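Local coordinates for protein BIFUNCTIONAL PROTEIN Proline utilization A (PutA) (Corynebacterium freiburgense, PDB 5UX5) that catalyses, as a bifunctional flavoenzyme, the two-step oxidation of proline to glutamate, using FAD in a proline dehydrogenase domain and NAD in an aldehyde dehydrogenase domain, at residues Ile25-Glu30 with Ala360-Val365. Residues are numbered along the deposited sequence; the frame is centred on the assembly and turned at random.
Sequences IARANE and AYELSV
With CG set anti to the backbone N (chi1 -176°) and further bends at chi2 and chi3, Arg27 curls its guanidinium round toward Glu362, whose own chain bends at chi2 to bring OE1 up to it. The grip is side-on: NE donates to OE1 of Glu362 at 2.7 Å and NH2 to the same oxygen at 2.6 Å. Because both nitrogens converge on a single atom, both bonds are clearly bent. NH2 comes to the syn lone pair of Glu362 OE1, while NE arrives nearly along the C-O axis; guanidinium and carboxylate are almost coplanar. This bridge ties the N-terminal helix 16-31 to helix 354-367, which connects strands 345-350 and 373-378 of the proline dehydrogenase barrel, a TIM-barrel-type domain. Glutamate can probably be buried here because two arginine donors balance its charge, while its chain also packs on Leu20 and Ile24. Tyr361 stands on edge over one guanidinium face, near its rim, CE2 lying 3.7 Å from Arg27 NE with the planes 85° apart; its carbons touch the cation from above, leaving the in-plane N-H groups to carboxylates. Glu30 extends the network through a weak salt bridge from Arg27 NH1 to OE2 of Glu30 (3.4 Å).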
loop_
_atom_site.group_PDB
_atom_site.type_symbol
_atom_site.label_atom_id
_atom_site.label_comp_id
_atom_site.label_asym_id
_atom_site.label_seq_id
_atom_site.Cartn_x
_atom_site.Cartn_y
_atom_site.Cartn_z
ATOM N N ILE A 25 -7.917 -3.149 -45.703
ATOM C CA ILE A 25 -8.605 -1.876 -45.484
ATOM C C ILE A 25 -9.926 -1.859 -46.236
ATOM O O ILE A 25 -10.942 -1.373 -45.729
ATOM C CB ILE A 25 -7.715 -0.680 -45.880
ATOM C CG1 ILE A 25 -6.440 -0.655 -45.036
ATOM C CG2 ILE A 25 -8.480 0.629 -45.694
ATOM C CD1 ILE A 25 -5.510 0.471 -45.382
ATOM N N ALA A 26 -9.938 -2.401 -47.452
ATOM C CA ALA A 26 -11.201 -2.529 -48.159
ATOM C C ALA A 26 -12.168 -3.392 -47.367
ATOM O O ALA A 26 -13.349 -3.054 -47.241
ATOM C CB ALA A 26 -10.965 -3.116 -49.548
ATOM N N ARG A 27 -11.659 -4.456 -46.743
ATOM C CA ARG A 27 -12.527 -5.365 -46.005
ATOM C C ARG A 27 -13.139 -4.674 -44.794
ATOM O O ARG A 27 -14.328 -4.858 -44.490
ATOM C CB ARG A 27 -11.744 -6.596 -45.569
ATOM C CG ARG A 27 -12.613 -7.609 -44.876
ATOM C CD ARG A 27 -13.490 -8.316 -45.861
ATOM N NE ARG A 27 -12.664 -9.185 -46.685
ATOM C CZ ARG A 27 -13.065 -9.793 -47.795
ATOM N NH1 ARG A 27 -14.299 -9.645 -48.249
ATOM N NH2 ARG A 27 -12.208 -10.549 -48.459
ATOM N N ALA A 28 -12.331 -3.903 -44.074
ATOM C CA ALA A 28 -12.838 -3.177 -42.923
ATOM C C ALA A 28 -13.885 -2.159 -43.350
ATOM O O ALA A 28 -14.927 -2.010 -42.701
ATOM C CB ALA A 28 -11.681 -2.489 -42.206
ATOM N N ASN A 29 -13.626 -1.451 -44.450
ATOM C CA ASN A 29 -14.585 -0.468 -44.927
ATOM C C ASN A 29 -15.878 -1.137 -45.342
ATOM O O ASN A 29 -16.966 -0.586 -45.141
ATOM C CB ASN A 29 -13.985 0.324 -46.084
ATOM C CG ASN A 29 -13.474 1.658 -45.643
ATOM O OD1 ASN A 29 -14.234 2.619 -45.601
ATOM N ND2 ASN A 29 -12.195 1.731 -45.264
ATOM N N GLU A 30 -15.777 -2.334 -45.915
ATOM C CA GLU A 30 -16.966 -3.054 -46.348
ATOM C C GLU A 30 -17.827 -3.446 -45.161
ATOM O O GLU A 30 -19.055 -3.338 -45.215
ATOM C CB GLU A 30 -16.561 -4.277 -47.153
ATOM C CG GLU A 30 -17.702 -5.165 -47.524
ATOM C CD GLU A 30 -17.219 -6.466 -48.123
ATOM O OE1 GLU A 30 -18.061 -7.252 -48.604
ATOM O OE2 GLU A 30 -15.990 -6.700 -48.112
ATOM N N ALA A 360 -6.988 -10.514 -39.185
ATOM C CA ALA A 360 -7.046 -11.931 -38.866
ATOM C C ALA A 360 -7.830 -12.694 -39.931
ATOM O O ALA A 360 -7.434 -13.795 -40.337
ATOM C CB ALA A 360 -7.653 -12.116 -37.477
ATOM N N TYR A 361 -8.929 -12.109 -40.416
ATOM C CA TYR A 361 -9.720 -12.772 -41.440
ATOM C C TYR A 361 -8.865 -13.051 -42.664
ATOM O O TYR A 361 -8.736 -14.200 -43.102
ATOM C CB TYR A 361 -10.928 -11.917 -41.828
ATOM C CG TYR A 361 -11.695 -12.576 -42.948
ATOM C CD1 TYR A 361 -12.244 -13.849 -42.783
ATOM C CD2 TYR A 361 -11.824 -11.967 -44.190
ATOM C CE1 TYR A 361 -12.926 -14.478 -43.818
ATOM C CE2 TYR A 361 -12.512 -12.594 -45.234
ATOM C CZ TYR A 361 -13.054 -13.849 -45.041
ATOM O OH TYR A 361 -13.732 -14.472 -46.068
ATOM N N GLU A 362 -8.244 -11.996 -43.199
ATOM C CA GLU A 362 -7.462 -12.087 -44.428
ATOM C C GLU A 362 -6.209 -12.934 -44.250
ATOM O O GLU A 362 -5.798 -13.644 -45.177
ATOM C CB GLU A 362 -7.100 -10.688 -44.914
ATOM C CG GLU A 362 -8.282 -9.879 -45.427
ATOM C CD GLU A 362 -8.963 -10.518 -46.636
ATOM O OE1 GLU A 362 -10.117 -10.137 -46.911
ATOM O OE2 GLU A 362 -8.336 -11.353 -47.340
ATOM N N LEU A 363 -5.570 -12.863 -43.085
ATOM C CA LEU A 363 -4.456 -13.770 -42.836
ATOM C C LEU A 363 -4.921 -15.224 -42.889
ATOM O O LEU A 363 -4.260 -16.064 -43.505
ATOM C CB LEU A 363 -3.800 -13.458 -41.489
ATOM C CG LEU A 363 -2.829 -12.287 -41.344
ATOM C CD1 LEU A 363 -2.372 -12.162 -39.881
ATOM C CD2 LEU A 363 -1.623 -12.425 -42.283
ATOM N N SER A 364 -6.072 -15.531 -42.268
ATOM C CA SER A 364 -6.552 -16.911 -42.224
ATOM C C SER A 364 -6.841 -17.437 -43.620
ATOM O O SER A 364 -6.542 -18.595 -43.935
ATOM C CB SER A 364 -7.805 -17.010 -41.355
ATOM O OG SER A 364 -8.904 -16.336 -41.951
ATOM N N VAL A 365 -7.425 -16.594 -44.471
ATOM C CA VAL A 365 -7.734 -17.009 -45.826
ATOM C C VAL A 365 -6.460 -17.188 -46.654
ATOM O O VAL A 365 -6.296 -18.208 -47.328
ATOM C CB VAL A 365 -8.696 -15.998 -46.456
ATOM C CG1 VAL A 365 -8.901 -16.330 -47.918
ATOM C CG2 VAL A 365 -10.015 -16.026 -45.687
#